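Local coordinates for protein transcription termination factor NusA (Planctomyces limnophilus, PDB 4MTN) that probably takes part in both transcription termination and antitermination, binding the core enzyme of RNA polymerase and the nascent RNA, at residues Asp103-Ala106 with Gln107-Gly110; Arg119-Gly122 with Ser123-Thr126; Ser146-Pro149 with Asn150-Ile153; Leu171-His175 with Pro176-Arg180; Met313-Glu316 with Glu317-Gln320. All blocks are in the same frame, centred on the assembly; numbering follows the deposited sequence.

The contacts follow one another from the N terminus without nesting or crossing, each within one continuous stretch. Contact 1 leads from helix 87-105 into the S1 domain, where contact 2 closes the hairpin of strands 112-120 and 124-128 and contact 3 turns a loop into strand 152-162. Contact 4 carries the chain from strand 167-172 into helix 176-186, and contact 5 starts helix 316-330. Around the S1 sheet, contact 2 meets contact 3 through Asn120, Ile125 and His147; contact 3 meets contact 4 where His147 and Ile153 pack on Arg173; and Gly110 of contact 1 packs on Asp177 of contact 4. Contact 5 touches none of the others.

Contact 1: Asp103-Ala106 with Gln107-Gly110; sequences DEYA and QLRG
With its CG placed beside the backbone N and anti to the carbonyl carbon (chi1 -50°) and its chain extended beyond, Gln107 sends its amide back along the end of the helix to the main chain of Asp103. Leu108 makes the same choice at its first torsion (chi1 -68°), which lays its branched end against Tyr105. The amide of Gln107 donates through NE2 to Asp103 O at 2.9 Å, with an N-H...O angle of 153°. The carbonyl oxygen lies close to the plane of the amide, whereas the nitrogen sits above the carbonyl plane, so the bond misses the lone-pair direction. CG of Gln107 also rests on Asp103 O, at 3.3 Å.

A backbone bond from Leu108 N to Tyr105 O, 3.0 Å long, is an i to i+3 turn bond. Beside it, Leu108 CD1 meets Tyr105 CD1 at 3.5 Å, approaching the ring at its edge and near its plane. The leucine's CG leans against Glu104 O at 3.5 Å, placing an apolar branch over the main chain of Glu104. Next along the chain, Arg109 passes Ala106 O with its CG at 3.6 Å, while its NE donates to Leu158 O.

Past these bonds the chain leaves helix 87-105 and runs on to strand 112-120. Tyr105 and Glu104 pack on the loop between strands 124-128 and 133-137, through Lys131 and, for the tyrosine, Ile129. Gly110 pairs with Val157 of strand 152-162 and offers its O to Arg181 of helix 176-186.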
# COMPACT_ATOMS: atom_id res chain seq x y z
N ASP A 103 4.52 -16.60 10.67
CA ASP A 103 5.11 -15.84 11.76
C ASP A 103 6.35 -15.07 11.31
O ASP A 103 6.58 -13.94 11.74
CB ASP A 103 5.47 -16.76 12.92
CG ASP A 103 4.25 -17.32 13.62
OD1 ASP A 103 3.19 -16.66 13.59
OD2 ASP A 103 4.35 -18.42 14.20
N GLU A 104 7.15 -15.70 10.46
CA GLU A 104 8.39 -15.10 9.99
C GLU A 104 8.15 -13.99 8.97
O GLU A 104 8.70 -12.90 9.08
CB GLU A 104 9.29 -16.18 9.39
CG GLU A 104 10.61 -15.66 8.84
CD GLU A 104 11.44 -16.75 8.19
OE1 GLU A 104 10.95 -17.90 8.12
OE2 GLU A 104 12.57 -16.45 7.74
N TYR A 105 7.32 -14.28 7.97
CA TYR A 105 7.12 -13.38 6.84
C TYR A 105 6.18 -12.21 7.13
O TYR A 105 6.28 -11.16 6.49
CB TYR A 105 6.62 -14.18 5.64
CG TYR A 105 7.70 -15.01 4.99
CD1 TYR A 105 8.96 -14.48 4.75
CD2 TYR A 105 7.47 -16.34 4.63
CE1 TYR A 105 9.96 -15.23 4.17
CE2 TYR A 105 8.47 -17.10 4.05
CZ TYR A 105 9.71 -16.54 3.82
OH TYR A 105 10.71 -17.28 3.24
N ALA A 106 5.26 -12.39 8.07
CA ALA A 106 4.31 -11.32 8.41
C ALA A 106 5.01 -10.13 9.06
O ALA A 106 4.50 -9.01 9.03
CB ALA A 106 3.22 -11.85 9.32
N GLN A 107 6.18 -10.38 9.64
CA GLN A 107 6.97 -9.32 10.25
C GLN A 107 7.83 -8.62 9.21
O GLN A 107 8.44 -7.58 9.47
CB GLN A 107 7.86 -9.87 11.37
CG GLN A 107 7.13 -10.75 12.37
CD GLN A 107 8.04 -11.22 13.50
OE1 GLN A 107 8.80 -10.43 14.06
NE2 GLN A 107 7.96 -12.50 13.82
N LEU A 108 7.89 -9.20 8.01
CA LEU A 108 8.74 -8.71 6.94
C LEU A 108 8.03 -7.76 5.99
O LEU A 108 8.58 -7.39 4.95
CB LEU A 108 9.33 -9.88 6.16
CG LEU A 108 10.33 -10.75 6.92
CD1 LEU A 108 10.92 -11.82 6.01
CD2 LEU A 108 11.43 -9.89 7.53
N ARG A 109 6.79 -7.40 6.30
CA ARG A 109 6.02 -6.50 5.44
C ARG A 109 6.74 -5.18 5.21
O ARG A 109 7.13 -4.49 6.15
CB ARG A 109 4.63 -6.25 6.02
CG ARG A 109 3.70 -7.46 5.93
CD ARG A 109 2.26 -7.08 6.23
NE ARG A 109 1.79 -5.99 5.37
CZ ARG A 109 1.44 -4.79 5.82
NH1 ARG A 109 1.50 -4.52 7.12
NH2 ARG A 109 1.02 -3.86 4.98
N GLY A 110 6.90 -4.82 3.93
CA GLY A 110 7.59 -3.60 3.56
C GLY A 110 9.08 -3.81 3.37
O GLY A 110 9.81 -2.87 3.03

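Contact 2: Arg119-Gly122 with Ser123-Thr126; sequences RNEG and SAIT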
# COMPACT_ATOMS: atom_id res chain seq x y z
N ARG A 119 7.34 -19.97 -12.16
CA ARG A 119 6.33 -19.93 -13.21
C ARG A 119 5.91 -18.49 -13.49
O ARG A 119 5.71 -17.70 -12.57
CB ARG A 119 5.10 -20.76 -12.81
CG ARG A 119 5.35 -22.25 -12.74
CD ARG A 119 5.71 -22.82 -14.10
NE ARG A 119 5.82 -24.28 -14.07
CZ ARG A 119 6.15 -25.03 -15.12
NH1 ARG A 119 6.42 -24.45 -16.29
NH2 ARG A 119 6.23 -26.34 -15.00
N ASN A 120 5.78 -18.16 -14.77
CA ASN A 120 5.35 -16.83 -15.17
C ASN A 120 4.18 -16.87 -16.13
O ASN A 120 4.32 -17.29 -17.28
CB ASN A 120 6.52 -16.06 -15.80
CG ASN A 120 6.23 -14.59 -16.00
OD1 ASN A 120 5.11 -14.12 -15.78
ND2 ASN A 120 7.24 -13.84 -16.42
N GLU A 121 3.01 -16.45 -15.66
CA GLU A 121 1.87 -16.22 -16.53
C GLU A 121 1.63 -14.72 -16.66
O GLU A 121 2.36 -13.92 -16.07
CB GLU A 121 0.61 -16.92 -16.00
CG GLU A 121 0.36 -16.78 -14.51
CD GLU A 121 1.00 -17.90 -13.71
OE1 GLU A 121 1.63 -18.79 -14.32
OE2 GLU A 121 0.86 -17.90 -12.47
N GLY A 122 0.61 -14.34 -17.42
CA GLY A 122 0.29 -12.94 -17.60
C GLY A 122 -0.24 -12.33 -16.32
O GLY A 122 0.08 -11.19 -15.98
N SER A 123 -1.05 -13.10 -15.60
CA SER A 123 -1.72 -12.61 -14.40
C SER A 123 -0.79 -12.45 -13.20
O SER A 123 -0.90 -11.48 -12.45
CB SER A 123 -2.88 -13.54 -14.04
OG SER A 123 -2.44 -14.88 -13.94
N ALA A 124 0.11 -13.41 -13.01
CA ALA A 124 0.98 -13.38 -11.84
C ALA A 124 2.32 -14.09 -12.07
O ALA A 124 2.47 -14.88 -12.99
CB ALA A 124 0.27 -14.00 -10.65
N ILE A 125 3.28 -13.78 -11.20
CA ILE A 125 4.60 -14.41 -11.24
C ILE A 125 4.88 -15.13 -9.93
O ILE A 125 4.72 -14.56 -8.85
CB ILE A 125 5.71 -13.37 -11.49
CG1 ILE A 125 5.51 -12.69 -12.84
CG2 ILE A 125 7.08 -14.03 -11.42
CD1 ILE A 125 6.55 -11.63 -13.14
N THR A 126 5.29 -16.39 -10.02
CA THR A 126 5.59 -17.18 -8.83
C THR A 126 7.09 -17.16 -8.54
O THR A 126 7.90 -17.58 -9.37
CB THR A 126 5.12 -18.64 -8.98
OG1 THR A 126 3.73 -18.66 -9.32
CG2 THR A 126 5.33 -19.40 -7.67
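Asn120 and Ile125 form the close-packed side of this hairpin, as an antiparallel non-hydrogen-bonded pair whose side chains run alongside each other in the same direction. The asparagine CG stands anti to its own N (chi1 -169°), bringing OD1 to 3.3 Å from Ile125 CG1, and the amide extends over the outer part of the isoleucine, with ND2 4.0 Å from Ile125 CD1. ND2 probably donates to His147 O in the neighbouring loop, though the modelled separation is too short to be taken literally. Ile125 in turn packs on Met141 and His147.

Two backbone bonds flank this pair. Thr126 N gives an almost straight bond to Arg119 O at 2.9 Å, and Glu121 N reaches Ala124 O at 3.1 Å.

The bend and the other face are looser and lie at the surface. Glu121 is kinked at its second torsion (chi2 -91°) and folds over the strand it faces, its CG 3.4 Å from Ser123 OG. Its carboxylate finds no donor across the contact, and OE2 stays 4.3 Å from Thr126 OG1. Arg119 starts out on the same face as Thr126, but its guanidinium leads away from the hairpin.

Gly122 and Ser123 form the centre of a type I turn, in a tight beta hairpin that joins the first two strands of the five-stranded OB fold of the S1 RNA-binding domain.

Contact 3: Ser146-Pro149 with Asn150-Ile153; sequences SHRP and NERI
His147, which packs on Ile153, has its ring tethered by a hydrogen bond from NE2 to OE1 of Glu145, two residues earlier. That bond helps fix the rotation of the imidazole, and the methyl CD1 of Ile153 comes over one ring face. The approach is a CH-pi contact, 3.7 Å from CD1 to the centroid of the His147 ring and offset toward its rim, so that ND1 is the nearest ring atom at 3.5 Å. Ile153 reaches it with CG1 anti to the backbone N (chi1 -173°), and the two side chains cross at about a right angle.

Nearer the surface, Arg148 and Glu151 run side by side in the same direction. Aliphatic carbons do the touching: Arg148 CB lies 3.3 Å from Glu151 OE2, while Arg148 NE remains 4.6 Å from that oxygen, beyond a salt bridge. Charge attraction here is therefore probably modest. Glu151 CB also rests on Arg148 O, at 3.2 Å.

Between these pairs Pro149 and Asn150 reverse the chain in a turn close to type II, the asparagine with a left-handed backbone (phi 59°). The turn brings the loop into strand 152-162, beside strand 112-120, with His147 and Ile153 packed against Val117 in the OB fold of the S1 domain.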
# COMPACT_ATOMS: atom_id res chain seq x y z
N SER A 146 10.57 -7.77 -17.71
CA SER A 146 10.74 -9.16 -18.11
C SER A 146 11.30 -10.00 -16.98
O SER A 146 12.39 -9.73 -16.47
CB SER A 146 11.65 -9.26 -19.33
OG SER A 146 11.93 -10.61 -19.65
N HIS A 147 10.55 -11.02 -16.58
CA HIS A 147 11.00 -11.95 -15.55
C HIS A 147 10.79 -13.39 -16.01
O HIS A 147 9.66 -13.83 -16.22
CB HIS A 147 10.27 -11.69 -14.23
CG HIS A 147 10.44 -10.29 -13.72
ND1 HIS A 147 11.61 -9.84 -13.17
CD2 HIS A 147 9.57 -9.25 -13.68
CE1 HIS A 147 11.47 -8.57 -12.81
NE2 HIS A 147 10.24 -8.19 -13.11
N ARG A 148 11.89 -14.11 -16.17
CA ARG A 148 11.87 -15.45 -16.75
C ARG A 148 12.25 -16.49 -15.71
O ARG A 148 12.93 -16.17 -14.74
CB ARG A 148 12.81 -15.51 -17.95
CG ARG A 148 12.70 -14.32 -18.89
CD ARG A 148 13.61 -14.46 -20.10
NE ARG A 148 13.16 -15.52 -21.00
CZ ARG A 148 12.29 -15.34 -21.98
NH1 ARG A 148 11.76 -14.14 -22.19
NH2 ARG A 148 11.93 -16.36 -22.75
N PRO A 149 11.79 -17.74 -15.90
CA PRO A 149 12.10 -18.84 -14.97
C PRO A 149 13.59 -18.97 -14.67
O PRO A 149 14.42 -18.75 -15.55
CB PRO A 149 11.59 -20.07 -15.72
CG PRO A 149 10.45 -19.56 -16.52
CD PRO A 149 10.83 -18.16 -16.94
N ASN A 150 13.90 -19.33 -13.42
CA ASN A 150 15.28 -19.47 -12.95
C ASN A 150 16.10 -18.19 -13.09
O ASN A 150 17.24 -18.22 -13.55
CB ASN A 150 15.98 -20.62 -13.68
CG ASN A 150 15.51 -21.98 -13.21
OD1 ASN A 150 14.49 -22.10 -12.53
ND2 ASN A 150 16.26 -23.02 -13.58
N GLU A 151 15.51 -17.07 -12.69
CA GLU A 151 16.22 -15.79 -12.69
C GLU A 151 16.06 -15.08 -11.35
O GLU A 151 15.01 -15.14 -10.73
CB GLU A 151 15.71 -14.89 -13.82
CG GLU A 151 16.11 -15.35 -15.22
CD GLU A 151 15.77 -14.32 -16.28
OE1 GLU A 151 15.31 -13.22 -15.92
OE2 GLU A 151 15.96 -14.62 -17.48
N ARG A 152 17.13 -14.41 -10.93
CA ARG A 152 17.12 -13.68 -9.66
C ARG A 152 16.18 -12.48 -9.72
O ARG A 152 16.18 -11.72 -10.69
CB ARG A 152 18.53 -13.23 -9.29
CG ARG A 152 19.49 -14.38 -8.98
CD ARG A 152 19.07 -15.11 -7.72
NE ARG A 152 19.19 -14.26 -6.53
CZ ARG A 152 18.83 -14.64 -5.31
NH1 ARG A 152 18.33 -15.85 -5.10
NH2 ARG A 152 18.97 -13.80 -4.29
N ILE A 153 15.38 -12.32 -8.68
CA ILE A 153 14.45 -11.20 -8.58
C ILE A 153 14.25 -10.84 -7.11
O ILE A 153 14.36 -11.70 -6.24
CB ILE A 153 13.09 -11.55 -9.24
CG1 ILE A 153 12.17 -10.33 -9.29
CG2 ILE A 153 12.42 -12.71 -8.52
CD1 ILE A 153 10.80 -10.62 -9.88

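Contact 4: Leu171-His175 with Pro176-Arg180; sequences LSRAH and PDFVR
The chain leaves strand 167-172 and is still extended at His175 (psi 143°) before it winds into helix 176-186, whose first turn is joined back by the bond from Phe178 N to His175 O, 3.0 Å long. His175 occupies the N-cap position. Its CG is anti to the backbone N (chi1 -160°), which turns ND1 toward the helix start, where it accepts from Asp177 N at 3.0 Å. The bond is nearly straight, and the donor lies close to the ring plane, at the edge of the imidazole. Since ND1 accepts, this nitrogen is likely to be unprotonated. Pro176 CD covers one face of the same ring in a CH-pi contact, 3.5 Å from the centroid of the His175 ring, while Asp177 OD2 reaches His175 CE1 at 3.2 Å. Putting an alanine here would probably leave Asp177 N without its capping acceptor and take away the ring face on which Pro176 CD rests.

Deeper in, Phe178 runs alongside Arg173. Its CE2 lies over one face of the guanidinium, but the two planes are 56° apart, so they do not stack flat. The ring edge also meets Arg173 O, 3.2 Å from Phe178 CD2. The arginine head has further partners in Glu145, by a salt bridge, and Arg154 O. Arg202 NH1, from strand 195-203, donates to both Arg173 O and His175 O.

The bond from Asp177 N to the His175 ring makes this a side-chain N-cap, with a proline directly after the cap, starting the helix that follows the last strand of the S1 domain's OB fold.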
# COMPACT_ATOMS: atom_id res chain seq x y z
N LEU A 171 4.04 -10.35 -3.02
CA LEU A 171 5.11 -9.37 -3.14
C LEU A 171 4.67 -8.15 -3.96
O LEU A 171 3.59 -8.15 -4.55
CB LEU A 171 6.33 -10.01 -3.79
CG LEU A 171 6.72 -11.40 -3.28
CD1 LEU A 171 7.78 -12.02 -4.18
CD2 LEU A 171 7.21 -11.32 -1.84
N SER A 172 5.51 -7.13 -3.99
CA SER A 172 5.30 -5.98 -4.87
C SER A 172 6.62 -5.36 -5.30
O SER A 172 7.50 -5.13 -4.47
CB SER A 172 4.43 -4.93 -4.17
OG SER A 172 4.17 -3.83 -5.02
N ARG A 173 6.77 -5.08 -6.60
CA ARG A 173 7.84 -4.19 -7.03
C ARG A 173 7.30 -2.79 -7.30
O ARG A 173 8.06 -1.86 -7.56
CB ARG A 173 8.54 -4.74 -8.28
CG ARG A 173 8.77 -6.24 -8.25
CD ARG A 173 10.19 -6.59 -8.67
NE ARG A 173 10.67 -5.75 -9.76
CZ ARG A 173 11.96 -5.50 -10.00
NH1 ARG A 173 12.89 -6.03 -9.21
NH2 ARG A 173 12.31 -4.73 -11.01
N ALA A 174 5.98 -2.65 -7.23
CA ALA A 174 5.32 -1.39 -7.55
C ALA A 174 5.04 -0.53 -6.32
O ALA A 174 4.65 0.63 -6.44
CB ALA A 174 4.02 -1.66 -8.29
N HIS A 175 5.25 -1.10 -5.14
CA HIS A 175 4.94 -0.39 -3.90
C HIS A 175 6.01 0.66 -3.60
O HIS A 175 7.19 0.44 -3.87
CB HIS A 175 4.83 -1.38 -2.73
CG HIS A 175 4.08 -0.84 -1.55
ND1 HIS A 175 4.68 -0.04 -0.59
CD2 HIS A 175 2.79 -0.98 -1.18
CE1 HIS A 175 3.78 0.28 0.32
NE2 HIS A 175 2.63 -0.28 -0.01
N PRO A 176 5.59 1.81 -3.05
CA PRO A 176 6.52 2.87 -2.64
C PRO A 176 7.63 2.35 -1.72
O PRO A 176 8.76 2.80 -1.82
CB PRO A 176 5.62 3.86 -1.90
CG PRO A 176 4.30 3.69 -2.55
CD PRO A 176 4.19 2.23 -2.90
N ASP A 177 7.29 1.40 -0.85
CA ASP A 177 8.26 0.84 0.09
C ASP A 177 9.46 0.21 -0.62
O ASP A 177 10.55 0.14 -0.05
CB ASP A 177 7.60 -0.19 1.00
CG ASP A 177 6.71 0.45 2.05
OD1 ASP A 177 6.81 1.68 2.26
OD2 ASP A 177 5.92 -0.28 2.68
N PHE A 178 9.26 -0.25 -1.85
CA PHE A 178 10.35 -0.85 -2.61
C PHE A 178 11.44 0.18 -2.90
O PHE A 178 12.63 -0.11 -2.77
CB PHE A 178 9.84 -1.45 -3.92
CG PHE A 178 10.84 -2.32 -4.63
CD1 PHE A 178 11.80 -3.02 -3.91
CD2 PHE A 178 10.84 -2.43 -6.01
CE1 PHE A 178 12.73 -3.81 -4.55
CE2 PHE A 178 11.77 -3.23 -6.66
CZ PHE A 178 12.71 -3.92 -5.93
N VAL A 179 11.02 1.38 -3.28
CA VAL A 179 11.95 2.47 -3.54
C VAL A 179 12.66 2.89 -2.25
O VAL A 179 13.87 3.11 -2.24
CB VAL A 179 11.23 3.69 -4.15
CG1 VAL A 179 12.20 4.86 -4.30
CG2 VAL A 179 10.61 3.33 -5.48
N ARG A 180 11.88 2.97 -1.17
CA ARG A 180 12.41 3.37 0.13
C ARG A 180 13.51 2.43 0.60
O ARG A 180 14.54 2.87 1.11
CB ARG A 180 11.28 3.41 1.16
CG ARG A 180 11.71 3.88 2.54
CD ARG A 180 10.55 3.83 3.52
NE ARG A 180 9.56 4.88 3.28
CZ ARG A 180 9.54 6.05 3.90
NH1 ARG A 180 10.46 6.33 4.81
NH2 ARG A 180 8.60 6.94 3.61

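Contact 5: Met313-Glu316 with Glu317-Gln320; sequences MTRE and ELDQ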
# COMPACT_ATOMS: atom_id res chain seq x y z
N MSE A 313 -3.34 26.90 -10.86
CA MSE A 313 -3.96 27.91 -11.71
C MSE A 313 -3.03 29.11 -11.86
O MSE A 313 -2.05 29.24 -11.13
CB MSE A 313 -5.30 28.36 -11.14
CG MSE A 313 -6.31 27.25 -10.91
SE MSE A 313 -7.93 27.91 -10.04
CE MSE A 313 -8.56 29.09 -11.46
N THR A 314 -3.35 29.99 -12.80
CA THR A 314 -2.67 31.28 -12.88
C THR A 314 -3.42 32.27 -12.00
O THR A 314 -4.45 31.92 -11.42
CB THR A 314 -2.59 31.81 -14.33
OG1 THR A 314 -3.88 32.27 -14.74
CG2 THR A 314 -2.11 30.72 -15.27
N ARG A 315 -2.92 33.49 -11.90
CA ARG A 315 -3.58 34.50 -11.09
C ARG A 315 -4.78 35.09 -11.82
O ARG A 315 -5.81 35.37 -11.23
CB ARG A 315 -2.60 35.61 -10.69
CG ARG A 315 -3.19 36.64 -9.74
CD ARG A 315 -3.51 36.01 -8.39
NE ARG A 315 -4.45 36.83 -7.61
CZ ARG A 315 -4.80 36.57 -6.35
NH1 ARG A 315 -4.28 35.53 -5.72
NH2 ARG A 315 -5.65 37.37 -5.73
N GLU A 316 -4.62 35.28 -13.13
CA GLU A 316 -5.66 35.88 -13.96
C GLU A 316 -6.89 34.99 -14.06
O GLU A 316 -8.02 35.47 -13.97
CB GLU A 316 -5.12 36.19 -15.36
CG GLU A 316 -4.16 37.37 -15.41
CD GLU A 316 -2.79 37.04 -14.85
OE1 GLU A 316 -2.46 35.83 -14.74
OE2 GLU A 316 -2.04 37.98 -14.51
N GLU A 317 -6.67 33.69 -14.24
CA GLU A 317 -7.78 32.76 -14.38
C GLU A 317 -8.38 32.43 -13.01
O GLU A 317 -9.47 31.87 -12.93
CB GLU A 317 -7.33 31.48 -15.09
CG GLU A 317 -6.50 30.53 -14.24
CD GLU A 317 -5.93 29.38 -15.05
OE1 GLU A 317 -5.80 29.53 -16.28
OE2 GLU A 317 -5.62 28.33 -14.46
N LEU A 318 -7.66 32.77 -11.95
CA LEU A 318 -8.20 32.64 -10.60
C LEU A 318 -9.19 33.76 -10.32
O LEU A 318 -10.27 33.53 -9.80
CB LEU A 318 -7.08 32.65 -9.55
CG LEU A 318 -7.57 32.66 -8.10
CD1 LEU A 318 -8.34 31.38 -7.79
CD2 LEU A 318 -6.41 32.84 -7.13
N ASP A 319 -8.80 34.99 -10.68
CA ASP A 319 -9.67 36.15 -10.51
C ASP A 319 -10.96 35.97 -11.30
O ASP A 319 -12.03 36.37 -10.85
CB ASP A 319 -8.95 37.42 -10.97
CG ASP A 319 -7.65 37.65 -10.23
OD1 ASP A 319 -7.54 37.22 -9.06
OD2 ASP A 319 -6.73 38.27 -10.81
N GLN A 320 -10.84 35.36 -12.47
CA GLN A 320 -12.00 35.03 -13.29
C GLN A 320 -12.83 33.94 -12.61
O GLN A 320 -14.06 33.92 -12.72
CB GLN A 320 -11.57 34.59 -14.68
CG GLN A 320 -12.71 34.22 -15.61
CD GLN A 320 -12.23 33.68 -16.94
OE1 GLN A 320 -11.03 33.66 -17.22
NE2 GLN A 320 -13.16 33.23 -17.78
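Hydrogen bonding centres on Thr314 and Glu317, which form a capping box at the start of helix 316-330. Glu317 N donates to Thr314 OG1 at 3.2 Å, an almost straight bond. In return Thr314 N gives a weak bond to Glu317 OE2 at 3.3 Å. The glutamate gets there because its CG sits between its own N and carbonyl carbon (chi1 75°) and the chain runs extended beyond, carrying the carboxylate back across the threonine at about a right angle. An alanine in its place would probably leave Thr314 N without its carboxylate acceptor and uncover the flank of Met313 CB, reducing the box to one bond. Behind the box, Asp319 N to Arg315 O at 3.1 Å and Gln320 N to Glu316 O are regular helical bonds.

The charged pair is Arg315 with Asp319. A salt bridge joins Arg315 NE to Asp319 OD1 at 3.4 Å, on the long side, and the guanidinium and carboxylate planes stand 71° apart, so they do not meet as a flat, two-pronged pair.

Leu318 supplies the nonpolar surface. Its methyl CD2 lies over one face of the Arg315 guanidinium, 3.7 Å from NH1. On the other branch, Leu318 CD1 lies 4.2 Å from SE of Met313, a selenomethionine, whose terminal CE reaches Leu318 CA at 3.7 Å. Leu318 also packs on Leu280 and Leu282 of strand 278-282.

Thr314 thus caps Glu317 N, the glutamate returns a weaker bond, and Leu318 and Met313 pack the buried side; the Glu317 carboxylate, near the helix's amino end, would probably also suit its dipole.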